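Local coordinates for protein DegQ (Legionella fallonii, PDB 3PV5) that acts as a trypsin-fold chaperone protease of the HtrA family, forming large self-compartmentizing 12-meric assemblies that probably degrade misfolded proteins, at residues N88-T93 and L127-I132; L140-S145 and I237-V242; S171-I176 and A198-G203; I262-L267 and Q282-S287; I410-K415 and L436-R441. One frame throughout, in Å; residues are numbered along the deposited sequence.

How the interactions relate
Starting from the N terminus, interaction 1 pairs strands 90-93 and 127-131 of the first barrel and closes a loop of 33 residues that holds strands 101-107 and 113-122. Interaction 2 opens just beyond it, in the linker between barrels, and joins that linker to the start of helix 239-252. Interaction 3 is nested inside the long loop that interaction 2 closes, and ties a strand of the second barrel to 198-203. Helix 239-252 also binds the first two contacts together, since Leu127 and Ile92 pack on Val242. Interactions 4 and 5 follow in series, one in each PDZ domain, each closing a short loop that contains a helix, 269-275 and 421-428. Their centres are about 42 Å apart, the centres of interactions 1 and 5 about 58 Å.

Interaction 1. Residues N88-T93 and L127-I132; sequences NGVIIT and LAVLKI
Leu127 opens the second strand by laying CD2 against Ile92 CG2 at 4.0 Å, the two side chains slanting across one another. At Ala128 the backbones make a hydrogen-bonded antiparallel pair with Thr93: Ala128 N reaches Thr93 O at 3.0 Å, and Thr93 N returns the bond to Ala128 O. Val129 turns to the same side of the sheet as Val90 and Ile92. Its CG1, anti to the backbone N (chi1 174°), meets Val90 CG1 at 3.8 Å. Leu130 pairs with Ile91 by two short bonds, Leu130 N to Ile91 O at 2.7 Å and Ile91 N to Leu130 O at 2.8 Å, while its CD1 comes up to the methyl of Thr93. Lys131 bends at chi2 and chi4 so that NZ curls back to donate to Asn88 O at 2.9 Å; the same ammonium makes a salt bridge with Asp133. Ile132 N donates to Gly89 O at 3.0 Å, and Ile132 CD1 touches Ile91 CD1 at 3.7 Å, the two side chains meeting at about a right angle.

Gly89 and Val90 both face Asp85, a G1 beta bulge where strand 74-85 turns into 90-93. In the first six-stranded barrel of the protease, 74-85 flanks one side of this pair and 113-122 the other. Helix 239-252 covers Val90, Ile92 and Leu127, whereas Ile91, Leu130 and Ile132 lean on strand 101-107.

Interaction 2. Residues L140-S145 and I237-V242; sequences LVIGDS and IPINMV
Ser145 and Ile239 bring their CA atoms to 5.7 Å where the irregular chain of 140-145 passes the junction between strand 234-238 and helix 239-252, with Pro238 at the N-cap position. Across the contact Asn240 N, in the first turn of the helix, donates to Ser145 OG at 3.3 Å with an N-H...O angle of 158°. The serine presents that oxygen because chi1 of 74° sets OG between its own backbone N and carbonyl carbon, and there OG also lies against Pro238 CB at 3.3 Å. The hydroxyl thus supplies an acceptor to an amide that has no preceding helical turn to bond to.

Beside it, Ile239 packs against the loop. Its CG2 sits 3.7 Å from Ser145 CB and near Gly143 O, while its CG1 meets Ile142 CG2 at 3.8 Å, the two isoleucines crossing at about a right angle. Asp144 lies next to the Asn240 side chain, but its OD1 takes a hydrogen bond from the backbone N of Asp146.

Backbone bonds to Leu216 hold Val141 and Gly143 along strand 216-221, on which Ile239 also packs. Such an arrangement belongs to the two-barrel trypsin fold: the linker leaving the first barrel runs past the last strand of the second, just where that strand passes into the closing helix.

Interaction 3. Residues S171-I176 and A198-G203; sequences SATFGI and AAIGGG
Thr173 and Ile200 meet through their first torsions. In Thr173, chi1 of -173° swings OG1 away from the backbone N and wedges CG2 between N and the carbonyl carbon; in Ile200, chi1 of 46° puts CG1 in the corresponding place, leaving CG2 to face the threonine. The setting is the second barrel of the trypsin fold, where strand 172-179 runs beside the loop that leads to Ser205, probably the catalytic nucleophile by its place in the Gly-Asn-Ser-Gly-Gly sequence.

The two side chains slide past each other in opposite directions, with Ile200 CG2 3.7 Å from Thr173 OG1 and its CG1 near Thr173 CB. Further out, Ile200 CD1 rests on Ser171 CB at 3.5 Å. No hydrogen bond joins the segments, so the contact is one of shape. The threonine oxygen is nevertheless held, by Asp197 of a neighbouring subunit, whose carboxylate also bonds Phe174 N. The same subunit packs Gly232 on Ile200, which makes this strand and loop part of an interface between protease domains.

Beyond Ile200 the chain reverses in a type I' turn closed by Gly203 N to Ile200 O at 2.7 Å; Gly201 and Gly202 are its two central residues. At the other end of the contact Gly175 and Ala198 draw their CA atoms to 4.7 Å. Ala198 CB then points at the strand, 3.8 Å from Thr173 O, while Thr173 CG2 closes on Ala198 O at 3.4 Å.

Interaction 4. Residues I262-L267 and Q282-S287; sequences IFVQHL and QGALVS
Phe263 O is gripped twice by one residue: Ser287 N donates to it at 2.9 Å, and Ser287 OG adds a weak bond at 3.1 Å. The hydroxyl gets there because chi1 of 51° folds OG back between the serine's N and carbonyl carbon. Two residues on, Gln265 and Leu285 form the hydrogen-bonded pair of this antiparallel crossing. Gln265 N to Leu285 O is short at 2.6 Å, the return bond from Leu285 N to Gln265 O longer at 3.2 Å.

On the side of that pair, the extended Gln265 chain runs alongside Leu285 in the same direction, CG against CD2 at 3.8 Å. Its amide ends near Ser287 CB, where OE1 accepts from the backbone N of Tyr447 of a neighbouring subunit. Ser287 O is bonded by Gln438 NE2 of that subunit too. Leu267 comes at about a right angle, CD1 to Leu285 CB at 4.2 Å. On the other face Val264 CG2 packs on Ala284 CB at 3.5 Å.

Helix 269-275 covers the Gln265 and Leu285 side, while Val264 and Ala284 look to helix 317-325. The first PDZ domain is recognisable here: as in other HtrA proteases, the strand at 262-266 and helix 317-325 probably border its peptide-binding groove.

Interaction 5. Residues I410-K415 and L436-R441; sequences IISANK and LVQVLR
Ile411 and Ser412 both turn their amides to Gln438 O, a classic beta bulge that shifts the pairing by one residue. Ile411 N gives the stronger bond, at 3.0 Å; that of Ser412 N, at 3.5 Å, is weak. Past the bulge, Gln438 N bonds Ser412 O at 3.0 Å and Asn414 N bonds Leu436 O at 2.7 Å.

Side chains add two polar links. Ser412 OG donates to Gln438 OE1 at 2.9 Å, lying in the amide plane on a lone pair of that oxygen. In the glutamine, a chain extended from CG onward, with CG anti to the backbone N (chi1 -178°), carries OE1 across to the serine. Where the strand ends, Asn414 takes up positive phi and uses OD1 to accept from Leu436 N at 3.3 Å; this donor is tilted 32° from the amide plane. Its ND2 goes to Glu430, so both polar atoms of the amide are engaged.

Apolar contacts gather Ile410, Val437 and Val439 on the face away from Ser412 and Gln438. Ile410 CG2 meets Val437 CG1 at 3.9 Å, and Ile410 CG1 comes near Val439 CG1 at 4.2 Å. A separate contact at the loop end brings Lys415 CG near Leu436 CD2, the two side chains running side by side.

In the second PDZ domain this pair sits between strand 384-393, bonded through Ile410, and strand 444-450, bonded through Val437 and Val439. Helix 421-428 covers Ile410 and Ala413, while Leu271 of a neighbouring subunit packs on Leu436.

Interaction 1. Residues N88-T93 and L127-I132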
# COMPACT_ATOMS: atom_id res chain seq x y z
N ASN A 88 11.25 -46.66 38.80
CA ASN A 88 10.51 -47.09 37.58
C ASN A 88 10.60 -46.15 36.37
O ASN A 88 9.99 -46.42 35.32
CB ASN A 88 9.05 -47.37 37.94
CG ASN A 88 8.93 -48.43 39.04
OD1 ASN A 88 8.31 -48.19 40.11
ND2 ASN A 88 9.58 -49.59 38.82
N GLY A 89 11.40 -45.09 36.49
CA GLY A 89 11.64 -44.22 35.35
C GLY A 89 10.47 -43.29 35.01
O GLY A 89 10.21 -43.01 33.82
N VAL A 90 9.72 -42.89 36.03
CA VAL A 90 8.50 -42.15 35.79
C VAL A 90 8.80 -40.68 35.86
O VAL A 90 9.23 -40.18 36.89
CB VAL A 90 7.40 -42.46 36.83
CG1 VAL A 90 6.29 -41.44 36.71
CG2 VAL A 90 6.84 -43.95 36.65
N ILE A 91 8.66 -40.02 34.71
CA ILE A 91 8.86 -38.62 34.55
C ILE A 91 7.53 -37.81 34.35
O ILE A 91 6.64 -38.22 33.54
CB ILE A 91 9.75 -38.37 33.34
CG1 ILE A 91 11.21 -38.90 33.58
CG2 ILE A 91 9.80 -36.94 33.02
CD1 ILE A 91 12.05 -39.15 32.27
N ILE A 92 7.45 -36.62 34.98
CA ILE A 92 6.32 -35.68 34.70
C ILE A 92 6.76 -34.50 33.83
O ILE A 92 7.77 -33.86 34.09
CB ILE A 92 5.64 -35.26 36.04
CG1 ILE A 92 5.04 -36.52 36.68
CG2 ILE A 92 4.44 -34.30 35.84
CD1 ILE A 92 4.98 -36.49 38.14
N THR A 93 6.01 -34.21 32.78
CA THR A 93 6.13 -32.96 32.10
C THR A 93 4.68 -32.38 31.89
O THR A 93 3.74 -32.94 32.42
CB THR A 93 6.89 -33.15 30.79
OG1 THR A 93 7.05 -31.91 30.11
CG2 THR A 93 6.16 -34.13 29.84
N LEU A 127 -0.89 -31.90 32.21
CA LEU A 127 0.12 -32.81 32.70
C LEU A 127 0.24 -34.04 31.79
O LEU A 127 -0.69 -34.37 31.05
CB LEU A 127 -0.23 -33.20 34.12
CG LEU A 127 -0.12 -32.12 35.19
CD1 LEU A 127 -0.76 -32.57 36.52
CD2 LEU A 127 1.35 -31.77 35.43
N ALA A 128 1.42 -34.68 31.79
CA ALA A 128 1.68 -35.89 31.00
C ALA A 128 2.76 -36.68 31.71
O ALA A 128 3.64 -36.10 32.32
CB ALA A 128 2.04 -35.61 29.70
N VAL A 129 2.57 -38.01 31.75
CA VAL A 129 3.45 -38.90 32.47
C VAL A 129 4.22 -39.74 31.48
O VAL A 129 3.63 -40.23 30.45
CB VAL A 129 2.68 -39.85 33.38
CG1 VAL A 129 3.65 -40.85 33.98
CG2 VAL A 129 1.87 -39.06 34.47
N LEU A 130 5.53 -39.88 31.73
CA LEU A 130 6.43 -40.56 30.78
C LEU A 130 7.22 -41.65 31.47
O LEU A 130 7.51 -41.57 32.68
CB LEU A 130 7.42 -39.57 30.22
CG LEU A 130 6.96 -38.41 29.35
CD1 LEU A 130 8.23 -37.55 28.91
CD2 LEU A 130 6.20 -38.93 28.18
N LYS A 131 7.58 -42.67 30.70
CA LYS A 131 8.47 -43.75 31.19
C LYS A 131 9.71 -43.80 30.36
O LYS A 131 9.66 -43.68 29.15
CB LYS A 131 7.81 -45.14 31.13
CG LYS A 131 8.40 -46.11 32.15
CD LYS A 131 7.35 -47.12 32.69
CE LYS A 131 7.99 -48.21 33.66
NZ LYS A 131 9.46 -48.49 33.31
N ILE A 132 10.83 -43.95 31.04
CA ILE A 132 12.12 -44.30 30.39
C ILE A 132 12.62 -45.54 31.10
O ILE A 132 12.35 -45.71 32.28
CB ILE A 132 13.22 -43.21 30.54
CG1 ILE A 132 13.45 -42.81 31.99
CG2 ILE A 132 12.87 -42.05 29.76
CD1 ILE A 132 14.65 -41.76 32.17
O HOH W 1 9.99 -49.68 35.48

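Interaction 2. Residues L140-S145 and I237-V242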
# COMPACT_ATOMS: atom_id res chain seq x y z
N LEU A 140 13.79 -36.47 43.90
CA LEU A 140 13.90 -35.53 45.02
C LEU A 140 12.78 -35.72 45.99
O LEU A 140 11.78 -36.39 45.67
CB LEU A 140 13.87 -34.07 44.56
CG LEU A 140 13.12 -33.50 43.36
CD1 LEU A 140 11.92 -34.29 42.97
CD2 LEU A 140 12.79 -31.91 43.53
N VAL A 141 12.88 -35.12 47.17
CA VAL A 141 11.72 -35.27 48.02
C VAL A 141 10.50 -34.48 47.51
O VAL A 141 10.59 -33.33 47.13
CB VAL A 141 11.96 -35.14 49.53
CG1 VAL A 141 13.48 -35.00 49.97
CG2 VAL A 141 10.96 -34.17 50.13
N ILE A 142 9.37 -35.17 47.40
CA ILE A 142 8.12 -34.57 46.97
C ILE A 142 7.57 -33.85 48.19
O ILE A 142 7.78 -34.30 49.31
CB ILE A 142 7.12 -35.65 46.54
CG1 ILE A 142 7.77 -36.68 45.61
CG2 ILE A 142 5.98 -35.05 45.77
CD1 ILE A 142 8.36 -36.11 44.38
N GLY A 143 6.95 -32.69 48.00
CA GLY A 143 6.49 -31.90 49.17
C GLY A 143 5.00 -31.74 49.12
O GLY A 143 4.33 -32.29 48.25
N ASP A 144 4.49 -30.95 50.04
CA ASP A 144 3.06 -30.70 50.12
C ASP A 144 2.78 -29.27 49.72
O ASP A 144 3.13 -28.33 50.42
CB ASP A 144 2.61 -30.94 51.56
CG ASP A 144 1.12 -30.71 51.76
OD1 ASP A 144 0.36 -30.46 50.78
OD2 ASP A 144 0.72 -30.81 52.95
N SER A 145 2.12 -29.13 48.60
CA SER A 145 1.87 -27.85 48.06
C SER A 145 0.69 -27.14 48.70
O SER A 145 0.45 -25.94 48.38
CB SER A 145 1.67 -27.98 46.56
OG SER A 145 0.44 -28.53 46.20
N ILE A 237 2.07 -25.77 38.45
CA ILE A 237 0.96 -26.63 38.73
C ILE A 237 1.33 -27.30 40.03
O ILE A 237 2.39 -27.85 40.14
CB ILE A 237 0.77 -27.60 37.63
CG1 ILE A 237 0.52 -26.86 36.35
CG2 ILE A 237 -0.48 -28.53 37.93
CD1 ILE A 237 0.68 -27.77 35.14
N PRO A 238 0.50 -27.16 41.07
CA PRO A 238 0.90 -27.61 42.42
C PRO A 238 1.07 -29.11 42.55
O PRO A 238 0.37 -29.88 41.93
CB PRO A 238 -0.24 -27.12 43.34
CG PRO A 238 -1.35 -26.80 42.44
CD PRO A 238 -0.81 -26.48 41.07
N ILE A 239 2.00 -29.54 43.38
CA ILE A 239 2.45 -30.91 43.31
C ILE A 239 1.39 -31.90 43.84
O ILE A 239 1.21 -32.96 43.25
CB ILE A 239 3.78 -31.08 44.01
CG1 ILE A 239 4.44 -32.38 43.56
CG2 ILE A 239 3.62 -30.94 45.50
CD1 ILE A 239 4.76 -32.48 42.01
N ASN A 240 0.64 -31.50 44.88
CA ASN A 240 -0.47 -32.33 45.38
C ASN A 240 -1.40 -32.74 44.24
O ASN A 240 -1.74 -33.87 44.11
CB ASN A 240 -1.23 -31.64 46.50
CG ASN A 240 -0.42 -31.52 47.72
OD1 ASN A 240 -0.92 -31.12 48.79
ND2 ASN A 240 0.83 -31.85 47.62
N MET A 241 -1.77 -31.84 43.35
CA MET A 241 -2.63 -32.23 42.28
C MET A 241 -1.86 -33.16 41.34
O MET A 241 -2.43 -34.04 40.70
CB MET A 241 -3.13 -30.97 41.53
CG MET A 241 -4.11 -31.19 40.35
SD MET A 241 -4.31 -29.76 39.20
CE MET A 241 -2.70 -29.67 38.50
N VAL A 242 -0.57 -32.91 41.16
CA VAL A 242 0.20 -33.63 40.15
C VAL A 242 0.28 -35.10 40.57
O VAL A 242 0.09 -35.96 39.78
CB VAL A 242 1.60 -33.03 39.94
CG1 VAL A 242 2.48 -33.97 39.10
CG2 VAL A 242 1.47 -31.72 39.21

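Interaction 3. Residues S171-I176 and A198-G203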
# COMPACT_ATOMS: atom_id res chain seq x y z
N SER A 171 18.59 -24.47 33.53
CA SER A 171 18.69 -23.16 34.18
C SER A 171 17.88 -23.10 35.46
O SER A 171 16.75 -23.61 35.53
CB SER A 171 18.19 -22.03 33.30
OG SER A 171 19.00 -21.90 32.13
N ALA A 172 18.46 -22.46 36.49
CA ALA A 172 17.77 -22.19 37.74
C ALA A 172 17.47 -20.67 37.93
O ALA A 172 18.26 -19.81 37.59
CB ALA A 172 18.59 -22.72 38.86
N THR A 173 16.30 -20.35 38.50
CA THR A 173 15.94 -18.98 38.81
C THR A 173 15.23 -18.86 40.14
O THR A 173 14.46 -19.74 40.46
CB THR A 173 15.01 -18.39 37.77
OG1 THR A 173 14.86 -17.03 38.10
CG2 THR A 173 13.60 -19.07 37.73
N PHE A 174 15.50 -17.77 40.87
CA PHE A 174 15.13 -17.65 42.31
C PHE A 174 14.11 -16.53 42.59
O PHE A 174 14.09 -15.46 41.91
CB PHE A 174 16.39 -17.46 43.15
CG PHE A 174 16.17 -17.02 44.61
CD1 PHE A 174 16.17 -17.94 45.63
CD2 PHE A 174 16.02 -15.67 44.95
CE1 PHE A 174 16.03 -17.56 47.00
CE2 PHE A 174 15.87 -15.28 46.30
CZ PHE A 174 15.85 -16.25 47.32
N GLY A 175 13.22 -16.79 43.55
CA GLY A 175 12.24 -15.79 43.96
C GLY A 175 11.34 -16.19 45.10
O GLY A 175 11.67 -17.05 45.95
N ILE A 176 10.16 -15.58 45.14
CA ILE A 176 9.17 -15.98 46.14
C ILE A 176 7.89 -16.38 45.47
O ILE A 176 7.64 -16.06 44.31
CB ILE A 176 8.91 -14.85 47.09
CG1 ILE A 176 8.01 -13.81 46.41
CG2 ILE A 176 10.23 -14.31 47.56
CD1 ILE A 176 7.65 -12.66 47.22
N ALA A 198 9.79 -15.98 40.05
CA ALA A 198 10.94 -16.77 39.59
C ALA A 198 10.74 -17.16 38.15
O ALA A 198 10.32 -18.28 37.82
CB ALA A 198 11.08 -18.00 40.47
N ALA A 199 11.01 -16.26 37.23
CA ALA A 199 10.91 -16.71 35.84
C ALA A 199 11.96 -16.16 34.97
O ALA A 199 12.41 -15.07 35.17
CB ALA A 199 9.55 -16.38 35.27
N ILE A 200 12.38 -16.93 33.99
CA ILE A 200 13.35 -16.44 33.05
C ILE A 200 12.90 -16.76 31.66
O ILE A 200 12.27 -17.80 31.44
CB ILE A 200 14.80 -16.94 33.36
CG1 ILE A 200 14.84 -18.43 33.65
CG2 ILE A 200 15.43 -16.09 34.53
CD1 ILE A 200 16.31 -19.08 33.49
N GLY A 201 13.15 -15.85 30.72
CA GLY A 201 12.91 -16.11 29.31
C GLY A 201 11.45 -16.41 28.99
O GLY A 201 11.15 -17.12 28.02
N GLY A 202 10.54 -15.86 29.78
CA GLY A 202 9.11 -16.13 29.58
C GLY A 202 8.67 -17.42 30.22
O GLY A 202 7.53 -17.84 30.04
N GLY A 203 9.58 -18.04 30.97
CA GLY A 203 9.22 -19.13 31.87
C GLY A 203 9.56 -20.52 31.37
O GLY A 203 9.81 -20.72 30.20

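Interaction 4. Residues I262-L267 and Q282-S287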
# COMPACT_ATOMS: atom_id res chain seq x y z
N ILE A 262 -21.63 -30.28 41.95
CA ILE A 262 -21.39 -29.31 43.03
C ILE A 262 -20.63 -28.08 42.49
O ILE A 262 -19.46 -28.22 42.15
CB ILE A 262 -20.42 -29.89 44.04
CG1 ILE A 262 -20.95 -31.19 44.57
CG2 ILE A 262 -20.24 -28.96 45.16
CD1 ILE A 262 -19.96 -31.88 45.51
N PHE A 263 -21.29 -26.92 42.40
CA PHE A 263 -20.56 -25.66 42.17
C PHE A 263 -20.23 -25.01 43.51
O PHE A 263 -21.10 -24.85 44.35
CB PHE A 263 -21.35 -24.68 41.31
CG PHE A 263 -21.34 -25.02 39.83
CD1 PHE A 263 -21.48 -26.37 39.39
CD2 PHE A 263 -21.20 -24.00 38.87
CE1 PHE A 263 -21.48 -26.70 38.00
CE2 PHE A 263 -21.20 -24.30 37.47
CZ PHE A 263 -21.34 -25.65 37.04
N VAL A 264 -18.98 -24.58 43.65
CA VAL A 264 -18.46 -24.12 44.94
C VAL A 264 -17.89 -22.69 44.80
O VAL A 264 -17.59 -22.29 43.69
CB VAL A 264 -17.39 -25.14 45.37
CG1 VAL A 264 -16.01 -24.71 44.93
CG2 VAL A 264 -17.45 -25.39 46.78
N GLN A 265 -17.82 -21.91 45.89
CA GLN A 265 -17.25 -20.54 45.84
C GLN A 265 -16.33 -20.23 47.02
O GLN A 265 -16.45 -20.82 48.07
CB GLN A 265 -18.31 -19.41 45.60
CG GLN A 265 -18.93 -18.73 46.85
CD GLN A 265 -20.05 -17.76 46.55
OE1 GLN A 265 -21.16 -18.21 46.27
NE2 GLN A 265 -19.76 -16.38 46.57
N HIS A 266 -15.38 -19.34 46.83
CA HIS A 266 -14.52 -18.98 47.94
C HIS A 266 -15.32 -18.43 49.10
O HIS A 266 -16.06 -17.45 48.90
CB HIS A 266 -13.46 -17.94 47.55
CG HIS A 266 -12.48 -17.70 48.65
ND1 HIS A 266 -12.21 -16.44 49.15
CD2 HIS A 266 -11.77 -18.57 49.41
CE1 HIS A 266 -11.37 -16.55 50.17
NE2 HIS A 266 -11.08 -17.83 50.34
N LEU A 267 -15.19 -19.03 50.30
CA LEU A 267 -15.79 -18.48 51.51
C LEU A 267 -14.93 -17.35 52.11
O LEU A 267 -14.00 -17.60 52.87
CB LEU A 267 -16.01 -19.57 52.56
CG LEU A 267 -16.75 -19.14 53.85
CD1 LEU A 267 -18.27 -19.02 53.51
CD2 LEU A 267 -16.53 -20.09 55.05
N GLN A 282 -13.06 -21.56 57.92
CA GLN A 282 -12.67 -22.07 56.61
C GLN A 282 -13.51 -23.23 56.11
O GLN A 282 -14.08 -24.00 56.87
CB GLN A 282 -11.23 -22.49 56.62
CG GLN A 282 -10.27 -21.35 57.07
CD GLN A 282 -8.89 -21.85 57.20
OE1 GLN A 282 -8.60 -22.73 58.03
NE2 GLN A 282 -8.02 -21.36 56.34
N GLY A 283 -13.61 -23.30 54.80
CA GLY A 283 -14.51 -24.23 54.15
C GLY A 283 -14.81 -23.71 52.76
O GLY A 283 -14.35 -22.61 52.37
N ALA A 284 -15.59 -24.52 52.03
CA ALA A 284 -15.94 -24.19 50.67
C ALA A 284 -17.45 -24.00 50.59
O ALA A 284 -18.19 -24.88 51.00
CB ALA A 284 -15.49 -25.27 49.71
N LEU A 285 -17.88 -22.85 50.04
CA LEU A 285 -19.28 -22.49 50.01
C LEU A 285 -19.90 -23.12 48.79
O LEU A 285 -19.41 -22.96 47.67
CB LEU A 285 -19.43 -20.98 50.01
CG LEU A 285 -20.85 -20.37 50.03
CD1 LEU A 285 -21.77 -20.99 51.09
CD2 LEU A 285 -20.77 -18.82 50.16
N VAL A 286 -20.96 -23.87 49.00
CA VAL A 286 -21.71 -24.42 47.90
C VAL A 286 -22.65 -23.33 47.39
O VAL A 286 -23.57 -22.87 48.12
CB VAL A 286 -22.60 -25.63 48.34
CG1 VAL A 286 -23.54 -26.05 47.13
CG2 VAL A 286 -21.79 -26.76 48.85
N SER A 287 -22.48 -22.96 46.13
CA SER A 287 -23.28 -21.91 45.50
C SER A 287 -24.46 -22.45 44.72
O SER A 287 -25.45 -21.74 44.51
CB SER A 287 -22.42 -21.05 44.58
OG SER A 287 -21.68 -21.85 43.67

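Interaction 5. Residues I410-K415 and L436-R441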
# COMPACT_ATOMS: atom_id res chain seq x y z
N ILE A 410 -44.78 -22.38 21.28
CA ILE A 410 -45.55 -23.60 21.18
C ILE A 410 -46.97 -23.31 21.61
O ILE A 410 -47.17 -22.98 22.77
CB ILE A 410 -45.00 -24.68 22.06
CG1 ILE A 410 -43.60 -25.00 21.63
CG2 ILE A 410 -45.89 -25.96 22.02
CD1 ILE A 410 -42.92 -26.02 22.50
N ILE A 411 -47.95 -23.42 20.68
CA ILE A 411 -49.37 -23.08 20.96
C ILE A 411 -50.24 -24.34 21.03
O ILE A 411 -51.33 -24.33 21.61
CB ILE A 411 -49.98 -22.07 19.93
CG1 ILE A 411 -50.24 -22.74 18.57
CG2 ILE A 411 -49.08 -20.82 19.73
CD1 ILE A 411 -50.86 -21.76 17.41
N SER A 412 -49.78 -25.46 20.52
CA SER A 412 -50.44 -26.67 20.90
C SER A 412 -49.52 -27.87 20.91
O SER A 412 -48.51 -27.88 20.27
CB SER A 412 -51.71 -26.93 20.04
OG SER A 412 -51.38 -27.24 18.75
N ALA A 413 -49.92 -28.89 21.67
CA ALA A 413 -49.20 -30.15 21.74
C ALA A 413 -50.22 -31.30 21.63
O ALA A 413 -51.23 -31.29 22.37
CB ALA A 413 -48.45 -30.23 23.04
N ASN A 414 -49.97 -32.25 20.71
CA ASN A 414 -50.92 -33.34 20.37
C ASN A 414 -52.33 -32.78 20.15
O ASN A 414 -53.30 -33.28 20.69
CB ASN A 414 -50.98 -34.41 21.47
CG ASN A 414 -49.73 -35.26 21.57
OD1 ASN A 414 -48.98 -35.45 20.61
ND2 ASN A 414 -49.53 -35.81 22.74
N LYS A 415 -52.40 -31.72 19.37
CA LYS A 415 -53.64 -31.04 19.00
C LYS A 415 -54.34 -30.28 20.12
O LYS A 415 -55.34 -29.61 19.86
CB LYS A 415 -54.59 -32.01 18.31
CG LYS A 415 -53.97 -32.62 17.07
CD LYS A 415 -54.96 -32.72 15.89
CE LYS A 415 -55.24 -31.32 15.29
NZ LYS A 415 -56.23 -31.36 14.13
N LEU A 436 -46.57 -34.25 18.71
CA LEU A 436 -46.95 -33.27 17.69
C LEU A 436 -47.09 -31.84 18.31
O LEU A 436 -47.80 -31.62 19.27
CB LEU A 436 -48.24 -33.68 17.02
CG LEU A 436 -48.73 -32.79 15.91
CD1 LEU A 436 -47.84 -33.00 14.64
CD2 LEU A 436 -50.18 -33.10 15.65
N VAL A 437 -46.38 -30.90 17.73
CA VAL A 437 -46.24 -29.56 18.32
C VAL A 437 -46.56 -28.57 17.21
O VAL A 437 -46.08 -28.75 16.09
CB VAL A 437 -44.79 -29.36 18.85
CG1 VAL A 437 -44.46 -27.94 18.98
CG2 VAL A 437 -44.63 -30.02 20.20
N GLN A 438 -47.41 -27.60 17.49
CA GLN A 438 -47.71 -26.52 16.55
C GLN A 438 -47.02 -25.29 17.09
O GLN A 438 -47.19 -24.95 18.25
CB GLN A 438 -49.21 -26.33 16.46
CG GLN A 438 -49.68 -25.30 15.52
CD GLN A 438 -51.20 -25.03 15.62
OE1 GLN A 438 -51.91 -25.64 16.44
NE2 GLN A 438 -51.71 -24.15 14.76
N VAL A 439 -46.18 -24.66 16.26
CA VAL A 439 -45.44 -23.46 16.66
C VAL A 439 -45.72 -22.27 15.76
O VAL A 439 -45.84 -22.45 14.55
CB VAL A 439 -43.97 -23.70 16.65
CG1 VAL A 439 -43.66 -24.96 17.47
CG2 VAL A 439 -43.41 -23.76 15.25
N LEU A 440 -45.86 -21.08 16.37
CA LEU A 440 -45.81 -19.81 15.64
C LEU A 440 -44.35 -19.38 15.60
O LEU A 440 -43.66 -19.47 16.59
CB LEU A 440 -46.66 -18.72 16.29
CG LEU A 440 -48.18 -18.95 16.28
CD1 LEU A 440 -48.49 -20.23 16.94
CD2 LEU A 440 -48.97 -17.84 16.99
N ARG A 441 -43.88 -18.96 14.43
CA ARG A 441 -42.52 -18.42 14.27
C ARG A 441 -42.64 -17.14 13.51
O ARG A 441 -43.03 -17.14 12.34
CB ARG A 441 -41.63 -19.36 13.50
CG ARG A 441 -40.20 -18.83 13.34
CD ARG A 441 -39.27 -19.92 12.70
NE ARG A 441 -39.37 -21.20 13.42
CZ ARG A 441 -39.05 -22.40 12.93
NH1 ARG A 441 -38.58 -22.52 11.69
NH2 ARG A 441 -39.19 -23.48 13.71